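Local atomic coordinates of alpha-galactosidase (Thermus thermophilus, PDB entry 6LCJ), a protein that probably hydrolyses alpha-galactosides, releasing terminal alpha-linked galactose, as a hexameric, thermostable glycosidase of family GH36. Residues 251-255 with 273-277; 262-268 with 305-311. All blocks are in the same frame, centred on the assembly; numbering follows the deposited sequence.

Interaction 1. Residues 251-255 with 273-277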
ATOM      1  N   ASP E 251     -16.021  12.441 -34.203  1.00 40.05           N
ATOM      2  CA  ASP E 251     -16.967  11.332 -34.258  1.00 36.82           C
ATOM      3  C   ASP E 251     -16.423  10.112 -35.003  1.00 36.41           C
ATOM      4  O   ASP E 251     -17.111   9.087 -35.063  1.00 36.80           O
ATOM      5  CB  ASP E 251     -18.267  11.795 -34.921  1.00 37.24           C
ATOM      6  CG  ASP E 251     -18.068  12.221 -36.366  1.00 37.84           C
ATOM      7  OD1 ASP E 251     -17.204  13.095 -36.624  1.00 36.82           O
ATOM      8  OD2 ASP E 251     -18.773  11.672 -37.241  1.00 38.74           O
ATOM      9  N   TRP E 252     -15.229  10.193 -35.580  1.00 36.65           N
ATOM     10  CA  TRP E 252     -14.624   9.030 -36.218  1.00 40.92           C
ATOM     11  C   TRP E 252     -13.657   8.275 -35.307  1.00 37.23           C
ATOM     12  O   TRP E 252     -13.273   7.146 -35.636  1.00 35.49           O
ATOM     13  CB  TRP E 252     -13.890   9.446 -37.496  1.00 36.49           C
ATOM     14  CG  TRP E 252     -14.797   9.677 -38.682  1.00 41.21           C
ATOM     15  CD1 TRP E 252     -16.156   9.767 -38.671  1.00 38.27           C
ATOM     16  CD2 TRP E 252     -14.394   9.835 -40.049  1.00 37.23           C
ATOM     17  NE1 TRP E 252     -16.629   9.968 -39.946  1.00 39.03           N
ATOM     18  CE2 TRP E 252     -15.568  10.018 -40.811  1.00 40.09           C
ATOM     19  CE3 TRP E 252     -13.159   9.843 -40.700  1.00 34.08           C
ATOM     20  CZ2 TRP E 252     -15.543  10.210 -42.191  1.00 36.79           C
ATOM     21  CZ3 TRP E 252     -13.135  10.032 -42.069  1.00 41.39           C
ATOM     22  CH2 TRP E 252     -14.323  10.212 -42.801  1.00 37.84           C
ATOM     23  N   VAL E 253     -13.261   8.860 -34.183  1.00 33.12           N
ATOM     24  CA  VAL E 253     -12.296   8.233 -33.290  1.00 34.37           C
ATOM     25  C   VAL E 253     -12.964   7.087 -32.541  1.00 29.77           C
ATOM     26  O   VAL E 253     -14.077   7.228 -32.031  1.00 34.64           O
ATOM     27  CB  VAL E 253     -11.714   9.274 -32.326  1.00 36.09           C
ATOM     28  CG1 VAL E 253     -10.841   8.607 -31.271  1.00 32.10           C
ATOM     29  CG2 VAL E 253     -10.936  10.317 -33.124  1.00 35.65           C
ATOM     30  N   LEU E 254     -12.294   5.937 -32.496  1.00 31.03           N
ATOM     31  CA  LEU E 254     -12.765   4.830 -31.671  1.00 29.71           C
ATOM     32  C   LEU E 254     -12.735   5.234 -30.202  1.00 32.03           C
ATOM     33  O   LEU E 254     -11.700   5.678 -29.689  1.00 28.59           O
ATOM     34  CB  LEU E 254     -11.908   3.595 -31.897  1.00 29.39           C
ATOM     35  CG  LEU E 254     -12.341   2.354 -31.120  1.00 31.29           C
ATOM     36  CD1 LEU E 254     -13.740   1.924 -31.529  1.00 27.09           C
ATOM     37  CD2 LEU E 254     -11.331   1.245 -31.365  1.00 27.97           C
ATOM     38  N   ARG E 255     -13.883   5.101 -29.530  1.00 29.54           N
ATOM     39  CA  ARG E 255     -14.042   5.565 -28.161  1.00 32.74           C
ATOM     40  C   ARG E 255     -14.526   4.426 -27.277  1.00 31.89           C
ATOM     41  O   ARG E 255     -15.159   3.479 -27.747  1.00 31.76           O
ATOM     42  CB  ARG E 255     -15.013   6.753 -28.088  1.00 28.39           C
ATOM     43  CG  ARG E 255     -14.392   8.034 -28.580  1.00 32.69           C
ATOM     44  CD  ARG E 255     -15.406   9.079 -29.024  1.00 29.29           C
ATOM     45  NE  ARG E 255     -14.740  10.188 -29.703  1.00 37.01           N
ATOM     46  CZ  ARG E 255     -14.002  11.113 -29.088  1.00 33.44           C
ATOM     47  NH1 ARG E 255     -13.829  11.079 -27.778  1.00 32.82           N
ATOM     48  NH2 ARG E 255     -13.429  12.074 -29.788  1.00 35.55           N
ATOM     49  N   TYR E 273      -4.020   6.531 -31.855  1.00 26.34           N
ATOM     50  CA  TYR E 273      -5.449   6.381 -31.693  1.00 29.72           C
ATOM     51  C   TYR E 273      -5.967   5.713 -32.947  1.00 29.65           C
ATOM     52  O   TYR E 273      -5.270   5.635 -33.957  1.00 29.78           O
ATOM     53  CB  TYR E 273      -6.134   7.739 -31.444  1.00 32.34           C
ATOM     54  CG  TYR E 273      -5.597   8.417 -30.211  1.00 27.72           C
ATOM     55  CD1 TYR E 273      -5.907   7.936 -28.948  1.00 30.94           C
ATOM     56  CD2 TYR E 273      -4.765   9.507 -30.307  1.00 29.17           C
ATOM     57  CE1 TYR E 273      -5.418   8.526 -27.819  1.00 31.66           C
ATOM     58  CE2 TYR E 273      -4.268  10.119 -29.170  1.00 32.64           C
ATOM     59  CZ  TYR E 273      -4.598   9.619 -27.930  1.00 34.00           C
ATOM     60  OH  TYR E 273      -4.109  10.216 -26.793  1.00 42.91           O
ATOM     61  N   ALA E 274      -7.191   5.214 -32.871  1.00 29.33           N
ATOM     62  CA  ALA E 274      -7.761   4.411 -33.932  1.00 26.40           C
ATOM     63  C   ALA E 274      -8.988   5.113 -34.489  1.00 31.03           C
ATOM     64  O   ALA E 274      -9.674   5.853 -33.777  1.00 32.07           O
ATOM     65  CB  ALA E 274      -8.136   3.016 -33.425  1.00 24.41           C
ATOM     66  N   LEU E 275      -9.247   4.889 -35.774  1.00 31.18           N
ATOM     67  CA  LEU E 275     -10.531   5.232 -36.359  1.00 30.43           C
ATOM     68  C   LEU E 275     -11.468   4.047 -36.195  1.00 30.27           C
ATOM     69  O   LEU E 275     -11.039   2.893 -36.232  1.00 31.78           O
ATOM     70  CB  LEU E 275     -10.382   5.603 -37.834  1.00 30.80           C
ATOM     71  CG  LEU E 275      -9.474   6.805 -38.094  1.00 29.81           C
ATOM     72  CD1 LEU E 275      -9.209   6.942 -39.585  1.00 32.75           C
ATOM     73  CD2 LEU E 275     -10.042   8.099 -37.510  1.00 31.32           C
ATOM     74  N   ASP E 276     -12.752   4.342 -35.994  1.00 33.44           N
ATOM     75  CA  ASP E 276     -13.726   3.325 -35.605  1.00 30.37           C
ATOM     76  C   ASP E 276     -14.175   2.565 -36.842  1.00 31.34           C
ATOM     77  O   ASP E 276     -14.955   3.078 -37.646  1.00 35.43           O
ATOM     78  CB  ASP E 276     -14.904   3.981 -34.888  1.00 35.61           C
ATOM     79  CG  ASP E 276     -15.997   2.998 -34.502  1.00 36.43           C
ATOM     80  OD1 ASP E 276     -15.856   1.774 -34.724  1.00 35.73           O
ATOM     81  OD2 ASP E 276     -17.013   3.466 -33.945  1.00 44.77           O
ATOM     82  N   ALA E 277     -13.702   1.329 -36.986  1.00 33.87           N
ATOM     83  CA  ALA E 277     -14.064   0.522 -38.139  1.00 32.78           C
ATOM     84  C   ALA E 277     -15.500   0.011 -38.070  1.00 35.45           C
ATOM     85  O   ALA E 277     -15.958  -0.643 -39.015  1.00 34.40           O
ATOM     86  CB  ALA E 277     -13.073  -0.645 -38.277  1.00 33.03           C
TER
HETATM   87  O   HOH W   1     -17.216   6.358 -34.331  1.00 36.12           O
HETATM   88  O   HOH W   2      -8.841   5.656 -30.601  1.00 31.44           O
HETATM   89  O   HOH W   3     -16.318   4.752 -31.147  1.00 33.11           O
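Asp251 and Trp252 both use their carbonyls on Asp276: a water joins Asp251 O to Asp276 OD2, and the backbone N of Asp276 donates to Trp252 O at 2.9 Å. The same Trp252 oxygen takes a CA-H...O contact from Leu275. Trp252 CB meets Leu275 CD2, while its indole packs on helix 280-296, edge-to-face with Trp285. Val253 follows, and its CA sits 3.6 Å from Ala274 O. Here the backbones form a single beta bridge, Val253 with Leu275. It pins the loop after helix 244-248 just past the end of strand 270-274, the middle strand of a small three-stranded antiparallel sheet that follows barrel strand 229-234. Leu254 closes the pairing. Its N donates to Ala274 O at 2.9 Å. Leu254 CG is anti to the backbone N (chi1 -178°), and the side chain spans both partners: CB lies 4.1 Å from Ala274 CB, and CD1 lies against the Asp276 carboxylate, 3.8 Å from OD1. That oxygen is hydrogen-bonded to Gly278 N. A second water accepts from Ala274 N and probably donates to Leu254 O. A third accepts from Arg255 N and donates to Asp276 OD2, 3.2 Å away. Arg255 NH1 forms a salt bridge with Asp120 of a neighbouring subunit.

Interaction 2. Residues 262-268 with 305-311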
ATOM      1  N   VAL E 262      -9.901   5.257 -27.484  1.00 32.73           N
ATOM      2  CA  VAL E 262      -9.164   4.038 -27.195  1.00 32.06           C
ATOM      3  C   VAL E 262      -7.707   4.207 -27.611  1.00 32.52           C
ATOM      4  O   VAL E 262      -7.403   4.707 -28.701  1.00 30.72           O
ATOM      5  CB  VAL E 262      -9.835   2.859 -27.914  1.00 33.22           C
ATOM      6  CG1 VAL E 262      -8.989   1.589 -27.822  1.00 27.19           C
ATOM      7  CG2 VAL E 262     -11.218   2.648 -27.331  1.00 30.40           C
ATOM      8  N   ARG E 263      -6.792   3.814 -26.733  1.00 31.96           N
ATOM      9  CA  ARG E 263      -5.370   3.920 -27.041  1.00 34.07           C
ATOM     10  C   ARG E 263      -4.970   2.811 -28.008  1.00 31.19           C
ATOM     11  O   ARG E 263      -5.348   1.645 -27.828  1.00 29.52           O
ATOM     12  CB  ARG E 263      -4.556   3.858 -25.752  1.00 28.42           C
ATOM     13  CG  ARG E 263      -5.185   4.712 -24.653  1.00 36.60           C
ATOM     14  CD  ARG E 263      -4.164   5.460 -23.846  1.00 45.44           C
ATOM     15  NE  ARG E 263      -3.677   6.646 -24.547  1.00 55.37           N
ATOM     16  CZ  ARG E 263      -3.579   7.853 -23.995  1.00 58.58           C
ATOM     17  NH1 ARG E 263      -3.948   8.032 -22.730  1.00 58.93           N
ATOM     18  NH2 ARG E 263      -3.114   8.878 -24.709  1.00 48.93           N
ATOM     19  N   ALA E 264      -4.254   3.178 -29.067  1.00 26.30           N
ATOM     20  CA  ALA E 264      -3.812   2.198 -30.053  1.00 28.89           C
ATOM     21  C   ALA E 264      -2.297   2.022 -30.057  1.00 27.12           C
ATOM     22  O   ALA E 264      -1.751   1.433 -30.989  1.00 31.12           O
ATOM     23  CB  ALA E 264      -4.308   2.576 -31.450  1.00 25.24           C
ATOM     24  N   GLY E 265      -1.609   2.515 -29.038  1.00 28.74           N
ATOM     25  CA  GLY E 265      -0.179   2.326 -28.926  1.00 30.00           C
ATOM     26  C   GLY E 265       0.659   3.586 -28.976  1.00 30.86           C
ATOM     27  O   GLY E 265       0.157   4.698 -28.795  1.00 32.17           O
ATOM     28  N   PHE E 266       1.955   3.417 -29.224  1.00 33.30           N
ATOM     29  CA  PHE E 266       2.912   4.513 -29.184  1.00 33.62           C
ATOM     30  C   PHE E 266       3.956   4.286 -30.263  1.00 38.68           C
ATOM     31  O   PHE E 266       4.690   3.294 -30.225  1.00 40.69           O
ATOM     32  CB  PHE E 266       3.571   4.608 -27.812  1.00 34.49           C
ATOM     33  CG  PHE E 266       4.308   5.886 -27.592  1.00 38.31           C
ATOM     34  CD1 PHE E 266       5.627   6.023 -28.009  1.00 36.97           C
ATOM     35  CD2 PHE E 266       3.681   6.963 -26.981  1.00 38.65           C
ATOM     36  CE1 PHE E 266       6.305   7.210 -27.808  1.00 39.00           C
ATOM     37  CE2 PHE E 266       4.352   8.160 -26.784  1.00 35.13           C
ATOM     38  CZ  PHE E 266       5.666   8.285 -27.189  1.00 36.19           C
ATOM     39  N   ASN E 267       4.029   5.210 -31.214  1.00 38.04           N
ATOM     40  CA  ASN E 267       4.927   5.071 -32.351  1.00 36.85           C
ATOM     41  C   ASN E 267       5.149   6.454 -32.938  1.00 36.84           C
ATOM     42  O   ASN E 267       4.366   7.377 -32.697  1.00 37.09           O
ATOM     43  CB  ASN E 267       4.358   4.106 -33.399  1.00 35.94           C
ATOM     44  CG  ASN E 267       5.436   3.501 -34.280  1.00 42.25           C
ATOM     45  OD1 ASN E 267       6.533   3.193 -33.816  1.00 43.06           O
ATOM     46  ND2 ASN E 267       5.126   3.328 -35.560  1.00 40.74           N
ATOM     47  N   TRP E 268       6.233   6.590 -33.705  1.00 40.05           N
ATOM     48  CA  TRP E 268       6.664   7.894 -34.225  1.00 37.99           C
ATOM     49  C   TRP E 268       6.705   8.946 -33.112  1.00 33.74           C
ATOM     50  O   TRP E 268       6.384  10.117 -33.317  1.00 37.32           O
ATOM     51  CB  TRP E 268       5.767   8.361 -35.382  1.00 37.13           C
ATOM     52  CG  TRP E 268       5.537   7.366 -36.466  1.00 40.07           C
ATOM     53  CD1 TRP E 268       6.363   7.100 -37.523  1.00 43.51           C
ATOM     54  CD2 TRP E 268       4.398   6.512 -36.624  1.00 38.08           C
ATOM     55  NE1 TRP E 268       5.805   6.135 -38.332  1.00 42.60           N
ATOM     56  CE2 TRP E 268       4.603   5.752 -37.796  1.00 40.43           C
ATOM     57  CE3 TRP E 268       3.226   6.318 -35.893  1.00 35.27           C
ATOM     58  CZ2 TRP E 268       3.683   4.801 -38.241  1.00 40.23           C
ATOM     59  CZ3 TRP E 268       2.314   5.374 -36.334  1.00 34.94           C
ATOM     60  CH2 TRP E 268       2.545   4.628 -37.495  1.00 35.82           C
ATOM     61  N   PHE E 305      -0.684  -1.719 -39.625  1.00 25.75           N
ATOM     62  CA  PHE E 305      -1.290  -1.397 -38.341  1.00 26.06           C
ATOM     63  C   PHE E 305      -2.768  -1.742 -38.336  1.00 27.37           C
ATOM     64  O   PHE E 305      -3.575  -1.023 -37.750  1.00 29.61           O
ATOM     65  CB  PHE E 305      -1.091   0.079 -37.981  1.00 26.09           C
ATOM     66  CG  PHE E 305       0.328   0.439 -37.669  1.00 24.68           C
ATOM     67  CD1 PHE E 305       1.255   0.616 -38.687  1.00 28.37           C
ATOM     68  CD2 PHE E 305       0.741   0.593 -36.354  1.00 25.99           C
ATOM     69  CE1 PHE E 305       2.578   0.944 -38.401  1.00 30.82           C
ATOM     70  CE2 PHE E 305       2.065   0.922 -36.057  1.00 27.98           C
ATOM     71  CZ  PHE E 305       2.983   1.100 -37.084  1.00 28.20           C
ATOM     72  N   LEU E 306      -3.126  -2.834 -39.009  1.00 24.20           N
ATOM     73  CA  LEU E 306      -4.520  -3.214 -39.157  1.00 22.29           C
ATOM     74  C   LEU E 306      -5.141  -3.713 -37.859  1.00 30.20           C
ATOM     75  O   LEU E 306      -6.370  -3.840 -37.794  1.00 28.94           O
ATOM     76  CB  LEU E 306      -4.650  -4.281 -40.245  1.00 26.32           C
ATOM     77  CG  LEU E 306      -4.364  -3.877 -41.705  1.00 23.06           C
ATOM     78  CD1 LEU E 306      -4.522  -5.093 -42.609  1.00 26.86           C
ATOM     79  CD2 LEU E 306      -5.278  -2.771 -42.143  1.00 24.72           C
ATOM     80  N   TYR E 307      -4.331  -4.000 -36.828  1.00 27.67           N
ATOM     81  CA  TYR E 307      -4.893  -4.248 -35.503  1.00 28.30           C
ATOM     82  C   TYR E 307      -5.765  -3.076 -35.030  1.00 28.89           C
ATOM     83  O   TYR E 307      -6.690  -3.272 -34.231  1.00 28.07           O
ATOM     84  CB  TYR E 307      -3.768  -4.516 -34.488  1.00 26.04           C
ATOM     85  CG  TYR E 307      -3.036  -3.250 -34.092  1.00 25.14           C
ATOM     86  CD1 TYR E 307      -3.481  -2.460 -33.040  1.00 25.60           C
ATOM     87  CD2 TYR E 307      -1.921  -2.829 -34.793  1.00 24.91           C
ATOM     88  CE1 TYR E 307      -2.837  -1.291 -32.704  1.00 26.51           C
ATOM     89  CE2 TYR E 307      -1.271  -1.661 -34.455  1.00 24.93           C
ATOM     90  CZ  TYR E 307      -1.733  -0.899 -33.418  1.00 24.36           C
ATOM     91  OH  TYR E 307      -1.083   0.261 -33.104  1.00 25.87           O
ATOM     92  N   ALA E 308      -5.469  -1.851 -35.475  1.00 23.43           N
ATOM     93  CA  ALA E 308      -6.255  -0.713 -35.014  1.00 24.28           C
ATOM     94  C   ALA E 308      -7.729  -0.872 -35.357  1.00 29.09           C
ATOM     95  O   ALA E 308      -8.596  -0.412 -34.605  1.00 30.85           O
ATOM     96  CB  ALA E 308      -5.706   0.584 -35.597  1.00 23.51           C
ATOM     97  N   ALA E 309      -8.040  -1.538 -36.469  1.00 28.66           N
ATOM     98  CA  ALA E 309      -9.424  -1.740 -36.864  1.00 23.93           C
ATOM     99  C   ALA E 309     -10.130  -2.824 -36.054  1.00 33.82           C
ATOM    100  O   ALA E 309     -11.355  -2.979 -36.187  1.00 35.22           O
ATOM    101  CB  ALA E 309      -9.487  -2.087 -38.350  1.00 28.00           C
ATOM    102  N   ALA E 310      -9.402  -3.581 -35.230  1.00 30.65           N
ATOM    103  CA  ALA E 310      -9.979  -4.706 -34.502  1.00 29.17           C
ATOM    104  C   ALA E 310      -9.874  -4.540 -32.992  1.00 26.78           C
ATOM    105  O   ALA E 310     -10.163  -5.483 -32.251  1.00 29.92           O
ATOM    106  CB  ALA E 310      -9.327  -6.021 -34.938  1.00 24.42           C
ATOM    107  N   LEU E 311      -9.494  -3.369 -32.509  1.00 23.63           N
ATOM    108  CA  LEU E 311      -9.481  -3.166 -31.072  1.00 31.30           C
ATOM    109  C   LEU E 311     -10.893  -3.350 -30.504  1.00 34.81           C
ATOM    110  O   LEU E 311     -11.892  -3.081 -31.182  1.00 38.05           O
ATOM    111  CB  LEU E 311      -8.916  -1.784 -30.746  1.00 25.77           C
ATOM    112  CG  LEU E 311      -7.398  -1.784 -31.003  1.00 33.20           C
ATOM    113  CD1 LEU E 311      -6.825  -0.372 -31.095  1.00 28.41           C
ATOM    114  CD2 LEU E 311      -6.626  -2.631 -29.965  1.00 27.56           C
TER
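Tyr307 holds CG between its backbone N and carbonyl carbon (chi1 75°), which swings the phenol out to the carbonyl of Ala264. Asn267 has CG anti to its backbone N (chi1 -157°), and its ND2 reaches CZ of the Phe305 ring at 3.4 Å. Tyr307 OH donates to Ala264 O over a short 2.5 Å, nearly in line with the C=O; the oxygen lies in the plane of the phenol ring, at its edge. Next along, Gly265 has backbone angles that call for glycine, and a CB there would also come close to Tyr307 OH. A phenylalanine in place of Tyr307 would probably leave Ala264 O without this donor and the strand less firmly tied to the loop. The contact joins strand 263-267, outermost within this chain in the small three-stranded sheet, to the loop after strand 298-303 of the parallel TIM barrel. Leu311 CD1 packs on Ala264 CB at 3.9 Å, and more loosely on Val262 CG1. At the other end, Trp268 CH2 lies over one face of Phe305, toward the rim, 3.6 Å from CZ. The rings are oblique, with planes at 36°. Asn267 ND2 also sits over the centre of the Trp268 ring. Trp268 NE1 is hydrogen-bonded to Asp197 OD2.

Overall arrangement
From the N terminus the segments come in the order 251-255, 262-268, 273-277, 305-311, so the two contacts cross. Interaction 1 closes a loop of 17 residues that holds strand 263-267 and most of strand 270-274. Interaction 2 closes a longer one of 36 residues, which contains strand 270-274, helix 280-296 and barrel strand 298-303. The contacts share the small sheet, where strands 263-267 and 270-274 are neighbours, and their centres lie 10 Å apart. Leu254 O and Val262 N, 2.9 Å apart, probably hydrogen-bond, and Ala277 packs on Ala309. The loop after helix 244-248, the small sheet and the loop after strand 298-303 are thereby tied together.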